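Local structure of esterase (Thermotoga maritima, 3DOH) at residues D109-Q114 with P128-Q133; F43-K48 with V81-S86; K7-I12 with V25-P30. The protein hydrolyses carboxylic esters as a thermostable esterase that joins an immunoglobulin-like domain to an alpha/beta-hydrolase domain. One frame throughout, in Å; residues are numbered along the deposited sequence.

Contact 1: residues D109-Q114 with P128-Q133; sequences DYIVSQ and PFTSKQ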
ATOM      1  N   ASP A 109     -29.606 -17.539  -1.970  1.00 38.31           N
ATOM      2  CA  ASP A 109     -29.149 -18.598  -1.139  1.00 37.59           C
ATOM      3  C   ASP A 109     -28.080 -18.215  -0.077  1.00 36.45           C
ATOM      4  O   ASP A 109     -26.867 -18.120  -0.358  1.00 36.11           O
ATOM      5  CB  ASP A 109     -28.596 -19.643  -2.062  1.00 38.89           C
ATOM      6  CG  ASP A 109     -29.050 -21.001  -1.695  1.00 42.90           C
ATOM      7  OD1 ASP A 109     -28.928 -21.338  -0.493  1.00 46.93           O
ATOM      8  OD2 ASP A 109     -29.545 -21.713  -2.601  1.00 47.36           O
ATOM      9  N   TYR A 110     -28.538 -18.049   1.157  1.00 34.31           N
ATOM     10  CA  TYR A 110     -27.753 -17.434   2.177  1.00 32.16           C
ATOM     11  C   TYR A 110     -27.750 -18.238   3.430  1.00 32.54           C
ATOM     12  O   TYR A 110     -28.733 -18.890   3.782  1.00 33.11           O
ATOM     13  CB  TYR A 110     -28.336 -16.082   2.519  1.00 30.35           C
ATOM     14  CG  TYR A 110     -27.819 -14.969   1.673  1.00 29.44           C
ATOM     15  CD1 TYR A 110     -28.029 -14.952   0.285  1.00 28.39           C
ATOM     16  CD2 TYR A 110     -27.135 -13.899   2.251  1.00 26.96           C
ATOM     17  CE1 TYR A 110     -27.563 -13.888  -0.497  1.00 27.16           C
ATOM     18  CE2 TYR A 110     -26.665 -12.842   1.483  1.00 24.87           C
ATOM     19  CZ  TYR A 110     -26.884 -12.837   0.125  1.00 27.85           C
ATOM     20  OH  TYR A 110     -26.393 -11.791  -0.618  1.00 29.72           O
ATOM     21  N   ILE A 111     -26.638 -18.162   4.136  1.00 32.39           N
ATOM     22  CA  ILE A 111     -26.609 -18.652   5.481  1.00 31.87           C
ATOM     23  C   ILE A 111     -26.016 -17.564   6.349  1.00 31.04           C
ATOM     24  O   ILE A 111     -25.103 -16.843   5.912  1.00 30.82           O
ATOM     25  CB  ILE A 111     -25.925 -20.027   5.573  1.00 32.25           C
ATOM     26  CG1 ILE A 111     -25.715 -20.466   7.016  1.00 32.14           C
ATOM     27  CG2 ILE A 111     -24.641 -20.062   4.793  1.00 33.17           C
ATOM     28  CD1 ILE A 111     -25.332 -21.968   7.040  1.00 36.42           C
ATOM     29  N   VAL A 112     -26.589 -17.442   7.545  1.00 29.65           N
ATOM     30  CA  VAL A 112     -26.327 -16.380   8.444  1.00 29.19           C
ATOM     31  C   VAL A 112     -26.004 -16.970   9.785  1.00 30.52           C
ATOM     32  O   VAL A 112     -26.610 -17.980  10.184  1.00 30.99           O
ATOM     33  CB  VAL A 112     -27.580 -15.530   8.619  1.00 28.87           C
ATOM     34  CG1 VAL A 112     -27.367 -14.401   9.666  1.00 27.26           C
ATOM     35  CG2 VAL A 112     -27.988 -14.955   7.306  1.00 27.72           C
ATOM     36  N   SER A 113     -25.080 -16.326  10.504  1.00 30.73           N
ATOM     37  CA  SER A 113     -24.792 -16.723  11.864  1.00 30.90           C
ATOM     38  C   SER A 113     -24.634 -15.623  12.886  1.00 31.34           C
ATOM     39  O   SER A 113     -23.987 -14.604  12.650  1.00 31.77           O
ATOM     40  CB  SER A 113     -23.530 -17.541  11.900  1.00 30.79           C
ATOM     41  OG  SER A 113     -23.864 -18.870  11.663  1.00 30.25           O
ATOM     42  N   GLN A 114     -25.199 -15.883  14.053  1.00 31.46           N
ATOM     43  CA  GLN A 114     -24.767 -15.213  15.242  1.00 31.67           C
ATOM     44  C   GLN A 114     -23.740 -16.080  15.883  1.00 32.03           C
ATOM     45  O   GLN A 114     -24.044 -17.183  16.244  1.00 32.79           O
ATOM     46  CB  GLN A 114     -25.915 -15.043  16.198  1.00 31.62           C
ATOM     47  CG  GLN A 114     -25.523 -14.225  17.363  1.00 30.03           C
ATOM     48  CD  GLN A 114     -26.398 -14.534  18.497  1.00 29.35           C
ATOM     49  OE1 GLN A 114     -27.612 -14.534  18.342  1.00 26.76           O
ATOM     50  NE2 GLN A 114     -25.807 -14.834  19.653  1.00 27.91           N
ATOM     51  N   PRO A 128     -25.627 -18.448  20.285  1.00 41.64           N
ATOM     52  CA  PRO A 128     -25.303 -18.618  18.863  1.00 40.13           C
ATOM     53  C   PRO A 128     -26.291 -19.513  18.061  1.00 39.12           C
ATOM     54  O   PRO A 128     -26.798 -20.518  18.579  1.00 38.69           O
ATOM     55  CB  PRO A 128     -23.932 -19.266  18.915  1.00 39.83           C
ATOM     56  CG  PRO A 128     -23.315 -18.737  20.152  1.00 40.10           C
ATOM     57  CD  PRO A 128     -24.422 -18.485  21.131  1.00 40.78           C
ATOM     58  N   PHE A 129     -26.572 -19.127  16.816  1.00 37.65           N
ATOM     59  CA  PHE A 129     -27.398 -19.932  15.905  1.00 36.36           C
ATOM     60  C   PHE A 129     -26.864 -19.788  14.491  1.00 35.59           C
ATOM     61  O   PHE A 129     -26.133 -18.855  14.189  1.00 36.22           O
ATOM     62  CB  PHE A 129     -28.890 -19.513  15.951  1.00 35.83           C
ATOM     63  CG  PHE A 129     -29.209 -18.292  15.114  1.00 36.39           C
ATOM     64  CD1 PHE A 129     -29.476 -18.418  13.726  1.00 36.46           C
ATOM     65  CD2 PHE A 129     -29.200 -17.019  15.687  1.00 33.25           C
ATOM     66  CE1 PHE A 129     -29.746 -17.310  12.960  1.00 33.75           C
ATOM     67  CE2 PHE A 129     -29.444 -15.908  14.925  1.00 31.40           C
ATOM     68  CZ  PHE A 129     -29.732 -16.049  13.566  1.00 34.90           C
ATOM     69  N   THR A 130     -27.259 -20.698  13.617  1.00 35.01           N
ATOM     70  CA  THR A 130     -26.885 -20.638  12.215  1.00 34.36           C
ATOM     71  C   THR A 130     -28.094 -21.061  11.441  1.00 34.65           C
ATOM     72  O   THR A 130     -28.861 -21.878  11.912  1.00 35.53           O
ATOM     73  CB  THR A 130     -25.755 -21.584  11.902  1.00 33.92           C
ATOM     74  OG1 THR A 130     -24.680 -21.311  12.793  1.00 32.69           O
ATOM     75  CG2 THR A 130     -25.268 -21.398  10.475  1.00 33.17           C
ATOM     76  N   SER A 131     -28.264 -20.503  10.245  1.00 34.54           N
ATOM     77  CA  SER A 131     -29.528 -20.605   9.524  1.00 33.82           C
ATOM     78  C   SER A 131     -29.381 -20.168   8.070  1.00 34.50           C
ATOM     79  O   SER A 131     -28.701 -19.186   7.772  1.00 34.37           O
ATOM     80  CB  SER A 131     -30.609 -19.772  10.217  1.00 33.02           C
ATOM     81  OG  SER A 131     -31.843 -19.859   9.525  1.00 32.09           O
ATOM     82  N   LYS A 132     -30.024 -20.904   7.168  1.00 35.12           N
ATOM     83  CA  LYS A 132     -30.413 -20.361   5.847  1.00 35.39           C
ATOM     84  C   LYS A 132     -31.388 -19.183   6.097  1.00 34.87           C
ATOM     85  O   LYS A 132     -31.819 -18.963   7.235  1.00 33.90           O
ATOM     86  CB  LYS A 132     -31.057 -21.447   4.975  1.00 36.21           C
ATOM     87  CG  LYS A 132     -30.073 -22.410   4.281  1.00 38.08           C
ATOM     88  CD  LYS A 132     -30.597 -23.866   4.399  1.00 44.07           C
ATOM     89  CE  LYS A 132     -29.925 -24.914   3.426  1.00 44.82           C
ATOM     90  NZ  LYS A 132     -28.389 -24.991   3.439  1.00 47.72           N
ATOM     91  N   GLN A 133     -31.691 -18.397   5.065  1.00 34.44           N
ATOM     92  CA  GLN A 133     -32.706 -17.351   5.190  1.00 33.72           C
ATOM     93  C   GLN A 133     -34.111 -17.959   5.145  1.00 34.46           C
ATOM     94  O   GLN A 133     -34.299 -19.088   4.716  1.00 34.60           O
ATOM     95  CB  GLN A 133     -32.584 -16.338   4.066  1.00 33.22           C
ATOM     96  CG  GLN A 133     -33.183 -16.777   2.758  1.00 29.06           C
ATOM     97  CD  GLN A 133     -32.176 -17.493   1.896  1.00 30.37           C
ATOM     98  OE1 GLN A 133     -32.405 -17.706   0.711  1.00 32.80           O
ATOM     99  NE2 GLN A 133     -31.038 -17.852   2.470  1.00 27.65           N
TER
HETATM  100  O   HOH W   1     -23.787 -19.941  15.078  1.00 39.32           O
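Gln114 lies against the ring of Phe129 across two antiparallel strands of the immunoglobulin-like domain, whose N-to-C directions are 165° apart. Gln114 CB touches the ring first, 3.9 Å from Phe129 CE2. With CG anti to the backbone N (chi1 -174°), the rest of the Gln114 chain runs on extended, crossing the phenyl side chain at about a right angle, with the amide plane perpendicular to the ring plane. Gln114 OE1 stays 4.0 Å from Phe129 CD2 and accepts a hydrogen bond from Tyr29 OH, while Gln114 NE2, passing near Pro128, is bonded to the carbonyls of Val116 and Val126. Partners at both ends of this buried amide would fix its rotation. Phe129 meets it because its own CG sits between the backbone N and the carbonyl carbon (chi1 81°).

The backbones of these two residues form a hydrogen-bonded pair, Gln114 N to Phe129 O at 3.1 Å and Phe129 N to Gln114 O at 3.2 Å. Farther along, Val112 N reaches Ser131 O at 2.7 Å; the return bond from Ser131 N to Val112 O is weak. The face carrying Ile111, Ser113 and Thr130 is partly polar: Ser113 OG and Thr130 OG1 are hydrogen-bonded at 2.8 Å, and a water links Thr130 OG1 to Gln114 O. Beside them, Ile111 CD1 packs on Thr130 CG2 at 3.5 Å.

Strand 110-114 is also bonded along its other edge to strand 43-48. Val112 and Phe129 turn inward onto strand 19-29, and Ser131 rests on Val9 of strand 8-16, whereas Ile111 and Thr130 pack against Leu115 of a second subunit.

Contact 2: residues F43-K48 with V81-S86; sequences FSVKVK and VVLELS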
ATOM      1  N   PHE A  43     -21.408 -11.633  14.047  1.00 30.15           N
ATOM      2  CA  PHE A  43     -22.271 -12.289  13.103  1.00 28.68           C
ATOM      3  C   PHE A  43     -21.499 -12.667  11.859  1.00 27.60           C
ATOM      4  O   PHE A  43     -20.385 -12.210  11.656  1.00 27.58           O
ATOM      5  CB  PHE A  43     -23.375 -11.325  12.732  1.00 28.58           C
ATOM      6  CG  PHE A  43     -24.250 -10.925  13.877  1.00 26.94           C
ATOM      7  CD1 PHE A  43     -25.449 -11.587  14.109  1.00 24.28           C
ATOM      8  CD2 PHE A  43     -23.898  -9.861  14.697  1.00 26.27           C
ATOM      9  CE1 PHE A  43     -26.287 -11.210  15.147  1.00 21.99           C
ATOM     10  CE2 PHE A  43     -24.721  -9.474  15.747  1.00 25.85           C
ATOM     11  CZ  PHE A  43     -25.919 -10.150  15.969  1.00 25.66           C
ATOM     12  N   SER A  44     -22.108 -13.477  11.022  1.00 26.29           N
ATOM     13  CA  SER A  44     -21.513 -13.830   9.760  1.00 26.15           C
ATOM     14  C   SER A  44     -22.600 -13.872   8.703  1.00 26.45           C
ATOM     15  O   SER A  44     -23.738 -14.287   8.990  1.00 27.36           O
ATOM     16  CB  SER A  44     -20.918 -15.198   9.876  1.00 25.77           C
ATOM     17  OG  SER A  44     -20.288 -15.531   8.675  1.00 27.85           O
ATOM     18  N   VAL A  45     -22.296 -13.454   7.483  1.00 25.56           N
ATOM     19  CA  VAL A  45     -23.291 -13.580   6.427  1.00 25.17           C
ATOM     20  C   VAL A  45     -22.641 -14.173   5.171  1.00 25.65           C
ATOM     21  O   VAL A  45     -21.559 -13.759   4.803  1.00 25.89           O
ATOM     22  CB  VAL A  45     -23.957 -12.215   6.156  1.00 25.21           C
ATOM     23  CG1 VAL A  45     -24.890 -12.278   4.961  1.00 25.70           C
ATOM     24  CG2 VAL A  45     -24.741 -11.743   7.373  1.00 22.91           C
ATOM     25  N   LYS A  46     -23.262 -15.152   4.515  1.00 26.20           N
ATOM     26  CA  LYS A  46     -22.611 -15.781   3.329  1.00 27.19           C
ATOM     27  C   LYS A  46     -23.590 -16.057   2.225  1.00 27.72           C
ATOM     28  O   LYS A  46     -24.736 -16.301   2.520  1.00 28.58           O
ATOM     29  CB  LYS A  46     -21.886 -17.084   3.698  1.00 26.67           C
ATOM     30  CG  LYS A  46     -20.557 -16.843   4.368  1.00 25.83           C
ATOM     31  CD  LYS A  46     -19.993 -18.091   5.023  1.00 24.25           C
ATOM     32  CE  LYS A  46     -18.685 -17.775   5.786  1.00 24.79           C
ATOM     33  NZ  LYS A  46     -17.653 -17.026   4.946  1.00 23.22           N
ATOM     34  N   VAL A  47     -23.153 -15.942   0.978  1.00 28.82           N
ATOM     35  CA  VAL A  47     -23.970 -16.343  -0.154  1.00 29.59           C
ATOM     36  C   VAL A  47     -23.446 -17.668  -0.673  1.00 31.71           C
ATOM     37  O   VAL A  47     -22.273 -17.993  -0.489  1.00 30.77           O
ATOM     38  CB  VAL A  47     -23.918 -15.301  -1.286  1.00 28.84           C
ATOM     39  CG1 VAL A  47     -25.322 -14.849  -1.657  1.00 27.36           C
ATOM     40  CG2 VAL A  47     -23.059 -14.115  -0.876  1.00 26.52           C
ATOM     41  N   LYS A  48     -24.312 -18.433  -1.322  1.00 35.12           N
ATOM     42  CA  LYS A  48     -23.838 -19.514  -2.174  1.00 38.52           C
ATOM     43  C   LYS A  48     -23.586 -18.986  -3.581  1.00 40.02           C
ATOM     44  O   LYS A  48     -24.354 -18.183  -4.114  1.00 40.27           O
ATOM     45  CB  LYS A  48     -24.799 -20.696  -2.188  1.00 38.63           C
ATOM     46  CG  LYS A  48     -24.071 -22.054  -2.039  1.00 42.34           C
ATOM     47  CD  LYS A  48     -24.724 -23.172  -2.882  1.00 47.52           C
ATOM     48  CE  LYS A  48     -25.754 -24.014  -2.108  1.00 48.96           C
ATOM     49  NZ  LYS A  48     -25.172 -25.291  -1.624  1.00 50.87           N
ATOM     50  N   VAL A  81     -32.832  -7.378  14.464  1.00 39.01           N
ATOM     51  CA  VAL A  81     -31.437  -7.027  14.329  1.00 36.57           C
ATOM     52  C   VAL A  81     -31.088  -6.940  12.838  1.00 35.62           C
ATOM     53  O   VAL A  81     -31.291  -7.890  12.053  1.00 34.61           O
ATOM     54  CB  VAL A  81     -30.523  -8.002  15.122  1.00 36.93           C
ATOM     55  CG1 VAL A  81     -29.056  -7.901  14.673  1.00 35.51           C
ATOM     56  CG2 VAL A  81     -30.669  -7.740  16.618  1.00 34.64           C
ATOM     57  N   VAL A  82     -30.590  -5.758  12.479  1.00 33.92           N
ATOM     58  CA  VAL A  82     -30.175  -5.435  11.147  1.00 32.44           C
ATOM     59  C   VAL A  82     -28.678  -5.569  11.003  1.00 32.02           C
ATOM     60  O   VAL A  82     -27.905  -4.996  11.766  1.00 31.25           O
ATOM     61  CB  VAL A  82     -30.560  -3.991  10.772  1.00 32.56           C
ATOM     62  CG1 VAL A  82     -29.911  -3.570   9.397  1.00 31.76           C
ATOM     63  CG2 VAL A  82     -32.060  -3.857  10.696  1.00 32.45           C
ATOM     64  N   LEU A  83     -28.289  -6.319   9.986  1.00 31.83           N
ATOM     65  CA  LEU A  83     -26.906  -6.460   9.608  1.00 31.77           C
ATOM     66  C   LEU A  83     -26.812  -5.830   8.246  1.00 31.90           C
ATOM     67  O   LEU A  83     -27.354  -6.367   7.287  1.00 33.01           O
ATOM     68  CB  LEU A  83     -26.569  -7.947   9.455  1.00 31.75           C
ATOM     69  CG  LEU A  83     -26.775  -8.888  10.643  1.00 31.03           C
ATOM     70  CD1 LEU A  83     -26.371 -10.254  10.216  1.00 28.70           C
ATOM     71  CD2 LEU A  83     -25.971  -8.427  11.853  1.00 27.73           C
ATOM     72  N   GLU A  84     -26.153  -4.691   8.134  1.00 31.34           N
ATOM     73  CA  GLU A  84     -26.016  -4.064   6.841  1.00 30.75           C
ATOM     74  C   GLU A  84     -24.811  -4.649   6.100  1.00 29.52           C
ATOM     75  O   GLU A  84     -23.806  -4.999   6.700  1.00 29.81           O
ATOM     76  CB  GLU A  84     -25.983  -2.547   7.036  1.00 31.50           C
ATOM     77  CG  GLU A  84     -24.845  -1.824   6.349  1.00 36.46           C
ATOM     78  CD  GLU A  84     -25.262  -0.483   5.775  1.00 44.10           C
ATOM     79  OE1 GLU A  84     -26.188   0.164   6.341  1.00 44.61           O
ATOM     80  OE2 GLU A  84     -24.671  -0.101   4.732  1.00 47.64           O
ATOM     81  N   LEU A  85     -24.912  -4.776   4.789  1.00 28.81           N
ATOM     82  CA  LEU A  85     -23.852  -5.424   3.992  1.00 28.16           C
ATOM     83  C   LEU A  85     -23.198  -4.508   2.940  1.00 28.28           C
ATOM     84  O   LEU A  85     -23.868  -3.697   2.321  1.00 27.90           O
ATOM     85  CB  LEU A  85     -24.407  -6.688   3.326  1.00 27.41           C
ATOM     86  CG  LEU A  85     -25.249  -7.585   4.247  1.00 26.48           C
ATOM     87  CD1 LEU A  85     -25.904  -8.630   3.380  1.00 26.17           C
ATOM     88  CD2 LEU A  85     -24.424  -8.241   5.380  1.00 21.69           C
ATOM     89  N   SER A  86     -21.895  -4.648   2.728  1.00 28.84           N
ATOM     90  CA  SER A  86     -21.234  -3.812   1.748  1.00 30.09           C
ATOM     91  C   SER A  86     -21.853  -4.019   0.416  1.00 30.13           C
ATOM     92  O   SER A  86     -21.896  -5.118  -0.082  1.00 30.55           O
ATOM     93  CB  SER A  86     -19.718  -4.071   1.620  1.00 30.52           C
ATOM     94  OG  SER A  86     -19.154  -3.151   0.659  1.00 30.95           O
TER
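The Phe43 ring receives Leu83 over one face: Leu83 CD2 stands 3.8 Å from the centroid of the Phe43 ring and 18° off its normal, a CH-pi contact displaced toward the rim on the CG side, where Leu83 CD2 is 3.6 Å from Phe43 CG. The two side chains cross at about a right angle. With Phe43 CG anti to the carbonyl carbon (chi1 -63°), the ring reaches on toward the start of the other strand, and its far atom, Phe43 CZ, comes within 4.1 Å of Val81 CG1.

The second branch of Leu83 serves Val45 instead. Leu83 CD1 meets Val45 CG2 at 3.6 Å, and the same valine methyl also lies 4.0 Å from Leu85 CD2, so Val45 sits obliquely against both leucines. No hydrogen bond joins the two segments; their strand axes approach to 9.3 Å and cross at -54°, and the contact is made by apolar side chains facing each other across the interior of the immunoglobulin-like domain. Replacing Phe43 by an alanine removes the ring, which is likely to leave a gap beside Leu83 CD2 and take away the ring tip that meets Val81 CG1.

Both strands pair with strand 53-64, which lies between them in the sheet order. Strand 43-48 bonds to strand 110-114 on its other side, Val45 also packing on Tyr110, while Ile27 and Tyr29 of strand 19-29 press on Phe43.

Contact 3: residues K7-I12 with V25-P30; sequences KSVTLI and VVIEYP
A chi1 of 179° at Glu28 sends CG away from the backbone N, and one of -45° at Lys7 swings CG beside its own N; the aliphatic parts of the two side chains then cross obliquely, with Lys7 CB 3.6 Å from Glu28 CG. They meet at a classic beta bulge, where Lys7 and Ser8 together face Glu28 near the open end of the hairpin formed by strands 8-16 and 19-29. Glu28 O takes both amides: Lys7 N approaches at 2.6 Å, nearly along the C=O axis, and Ser8 N adds a weak bond at 3.4 Å.

Beyond the bulge the antiparallel pairing is regular. Thr10 and Val26 form a hydrogen-bonded pair, with Thr10 N to Val26 O and Val26 N to Thr10 O both 2.8 Å. On the inner face, Leu11 and Val25 lie side by side, pointing the same way, and Leu11 CD1 touches Val25 CG2 at 3.9 Å. On the other face Ile12 CG1 packs on Val26 CG2 at 3.8 Å. Here Ser8 and Thr10 also share a water: it is hydrogen-bonded to Ser8 OG and Thr10 OG1 and donates to Val26 O at 2.6 Å.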
ATOM      1  N   LYS A   7     -36.967 -15.997  15.170  1.00 49.54           N
ATOM      2  CA  LYS A   7     -38.253 -16.009  14.471  1.00 49.06           C
ATOM      3  C   LYS A   7     -38.124 -16.034  12.945  1.00 47.22           C
ATOM      4  O   LYS A   7     -38.931 -16.677  12.264  1.00 47.27           O
ATOM      5  CB  LYS A   7     -39.125 -14.828  14.932  1.00 49.63           C
ATOM      6  CG  LYS A   7     -39.143 -14.619  16.478  1.00 53.53           C
ATOM      7  CD  LYS A   7     -40.582 -14.262  16.999  1.00 57.40           C
ATOM      8  CE  LYS A   7     -41.538 -15.494  17.075  1.00 56.76           C
ATOM      9  NZ  LYS A   7     -42.893 -15.128  17.631  1.00 55.95           N
ATOM     10  N   SER A   8     -37.123 -15.329  12.424  1.00 44.52           N
ATOM     11  CA  SER A   8     -36.889 -15.263  10.984  1.00 42.10           C
ATOM     12  C   SER A   8     -35.575 -14.585  10.702  1.00 39.79           C
ATOM     13  O   SER A   8     -35.026 -13.871  11.555  1.00 38.86           O
ATOM     14  CB  SER A   8     -37.987 -14.472  10.265  1.00 42.22           C
ATOM     15  OG  SER A   8     -38.021 -13.147  10.763  1.00 42.72           O
ATOM     16  N   VAL A   9     -35.089 -14.860   9.496  1.00 37.18           N
ATOM     17  CA  VAL A   9     -33.934 -14.208   8.910  1.00 35.52           C
ATOM     18  C   VAL A   9     -34.310 -13.783   7.495  1.00 33.73           C
ATOM     19  O   VAL A   9     -34.652 -14.597   6.645  1.00 33.53           O
ATOM     20  CB  VAL A   9     -32.705 -15.097   8.958  1.00 35.49           C
ATOM     21  CG1 VAL A   9     -32.718 -15.894  10.250  1.00 35.56           C
ATOM     22  CG2 VAL A   9     -32.734 -16.037   7.824  1.00 37.15           C
ATOM     23  N   THR A  10     -34.328 -12.482   7.285  1.00 32.23           N
ATOM     24  CA  THR A  10     -34.919 -11.920   6.113  1.00 30.89           C
ATOM     25  C   THR A  10     -33.836 -11.186   5.346  1.00 30.36           C
ATOM     26  O   THR A  10     -33.128 -10.338   5.883  1.00 30.51           O
ATOM     27  CB  THR A  10     -36.014 -10.943   6.490  1.00 31.17           C
ATOM     28  OG1 THR A  10     -36.894 -11.540   7.448  1.00 30.04           O
ATOM     29  CG2 THR A  10     -36.794 -10.548   5.266  1.00 31.69           C
ATOM     30  N   LEU A  11     -33.696 -11.564   4.093  1.00 29.59           N
ATOM     31  CA  LEU A  11     -32.809 -10.931   3.154  1.00 28.99           C
ATOM     32  C   LEU A  11     -33.395  -9.626   2.666  1.00 28.79           C
ATOM     33  O   LEU A  11     -34.477  -9.624   2.097  1.00 29.34           O
ATOM     34  CB  LEU A  11     -32.654 -11.877   1.975  1.00 28.84           C
ATOM     35  CG  LEU A  11     -31.491 -12.866   2.042  1.00 29.03           C
ATOM     36  CD1 LEU A  11     -31.151 -13.219   3.475  1.00 28.22           C
ATOM     37  CD2 LEU A  11     -31.739 -14.090   1.151  1.00 25.49           C
ATOM     38  N   ILE A  12     -32.714  -8.512   2.892  1.00 28.45           N
ATOM     39  CA  ILE A  12     -33.193  -7.247   2.353  1.00 28.89           C
ATOM     40  C   ILE A  12     -32.458  -6.951   1.033  1.00 29.68           C
ATOM     41  O   ILE A  12     -31.199  -6.883   1.007  1.00 30.39           O
ATOM     42  CB  ILE A  12     -33.013  -6.066   3.348  1.00 28.85           C
ATOM     43  CG1 ILE A  12     -33.383  -6.468   4.779  1.00 28.26           C
ATOM     44  CG2 ILE A  12     -33.800  -4.830   2.873  1.00 27.88           C
ATOM     45  CD1 ILE A  12     -34.883  -6.787   4.973  1.00 27.25           C
ATOM     46  N   VAL A  25     -29.446  -8.020   6.038  1.00 32.32           N
ATOM     47  CA  VAL A  25     -30.054  -9.207   6.557  1.00 32.32           C
ATOM     48  C   VAL A  25     -30.651  -8.774   7.887  1.00 32.34           C
ATOM     49  O   VAL A  25     -29.958  -8.178   8.724  1.00 31.58           O
ATOM     50  CB  VAL A  25     -28.998 -10.319   6.739  1.00 32.36           C
ATOM     51  CG1 VAL A  25     -29.471 -11.340   7.719  1.00 31.63           C
ATOM     52  CG2 VAL A  25     -28.664 -10.966   5.410  1.00 32.67           C
ATOM     53  N   VAL A  26     -31.941  -9.037   8.050  1.00 33.06           N
ATOM     54  CA  VAL A  26     -32.652  -8.736   9.298  1.00 34.41           C
ATOM     55  C   VAL A  26     -33.079 -10.010  10.039  1.00 35.47           C
ATOM     56  O   VAL A  26     -33.779 -10.871   9.488  1.00 35.67           O
ATOM     57  CB  VAL A  26     -33.907  -7.866   9.040  1.00 34.54           C
ATOM     58  CG1 VAL A  26     -34.754  -7.760  10.273  1.00 33.04           C
ATOM     59  CG2 VAL A  26     -33.512  -6.465   8.571  1.00 35.07           C
ATOM     60  N   ILE A  27     -32.674 -10.117  11.297  1.00 36.34           N
ATOM     61  CA  ILE A  27     -33.012 -11.281  12.110  1.00 36.47           C
ATOM     62  C   ILE A  27     -34.069 -10.876  13.124  1.00 37.93           C
ATOM     63  O   ILE A  27     -33.883  -9.899  13.827  1.00 37.23           O
ATOM     64  CB  ILE A  27     -31.773 -11.839  12.865  1.00 36.57           C
ATOM     65  CG1 ILE A  27     -30.570 -12.012  11.896  1.00 35.42           C
ATOM     66  CG2 ILE A  27     -32.176 -13.106  13.660  1.00 36.62           C
ATOM     67  CD1 ILE A  27     -29.198 -12.029  12.520  1.00 33.73           C
ATOM     68  N   GLU A  28     -35.184 -11.605  13.171  1.00 40.63           N
ATOM     69  CA  GLU A  28     -36.210 -11.366  14.201  1.00 43.24           C
ATOM     70  C   GLU A  28     -35.969 -12.326  15.348  1.00 44.85           C
ATOM     71  O   GLU A  28     -36.191 -13.541  15.216  1.00 45.97           O
ATOM     72  CB  GLU A  28     -37.651 -11.513  13.675  1.00 42.96           C
ATOM     73  CG  GLU A  28     -38.709 -11.285  14.778  1.00 43.00           C
ATOM     74  CD  GLU A  28     -40.159 -11.116  14.269  1.00 43.41           C
ATOM     75  OE1 GLU A  28     -40.634 -11.858  13.381  1.00 39.82           O
ATOM     76  OE2 GLU A  28     -40.841 -10.216  14.794  1.00 46.22           O
ATOM     77  N   TYR A  29     -35.502 -11.769  16.458  1.00 45.95           N
ATOM     78  CA  TYR A  29     -35.251 -12.518  17.671  1.00 47.32           C
ATOM     79  C   TYR A  29     -36.518 -12.736  18.513  1.00 48.77           C
ATOM     80  O   TYR A  29     -37.461 -11.947  18.414  1.00 48.38           O
ATOM     81  CB  TYR A  29     -34.177 -11.788  18.469  1.00 47.00           C
ATOM     82  CG  TYR A  29     -32.781 -12.110  17.963  1.00 46.97           C
ATOM     83  CD1 TYR A  29     -32.136 -13.292  18.346  1.00 46.58           C
ATOM     84  CD2 TYR A  29     -32.110 -11.247  17.089  1.00 45.34           C
ATOM     85  CE1 TYR A  29     -30.856 -13.597  17.889  1.00 47.06           C
ATOM     86  CE2 TYR A  29     -30.827 -11.534  16.631  1.00 44.98           C
ATOM     87  CZ  TYR A  29     -30.203 -12.711  17.027  1.00 46.70           C
ATOM     88  OH  TYR A  29     -28.932 -13.023  16.569  1.00 46.91           O
ATOM     89  N   PRO A  30     -36.549 -13.822  19.342  1.00 50.61           N
ATOM     90  CA  PRO A  30     -37.733 -14.061  20.200  1.00 51.72           C
ATOM     91  C   PRO A  30     -38.004 -12.940  21.248  1.00 52.60           C
ATOM     92  O   PRO A  30     -39.158 -12.644  21.519  1.00 52.31           O
ATOM     93  CB  PRO A  30     -37.441 -15.441  20.846  1.00 51.49           C
ATOM     94  CG  PRO A  30     -36.360 -16.066  20.020  1.00 50.46           C
ATOM     95  CD  PRO A  30     -35.541 -14.895  19.531  1.00 50.86           C
TER
HETATM   96  O   HOH W   2     -36.325 -11.111   9.916  1.00 33.27           O

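All three contacts belong to one beta assembly in the immunoglobulin-like part of the chain, their centres 9 to 11 Å apart. Contacts 1 and 3 are partly buried pairings of neighbouring strands held by backbone hydrogen bonds, each with a water on a polar face; contact 2 is wholly buried and purely apolar, made across the interior. The strands of contact 2 are hydrogen-bonded neighbours of strands in the other two: Ser44 N bonds to Ser113 O of contact 1, and Val81 O to Ile27 N of contact 3. Contacts 1 and 3 adjoin through the neighbouring strands 129-139 and 8-16. Contact 1 also packs on a second subunit, whereas no other chain touches contact 3.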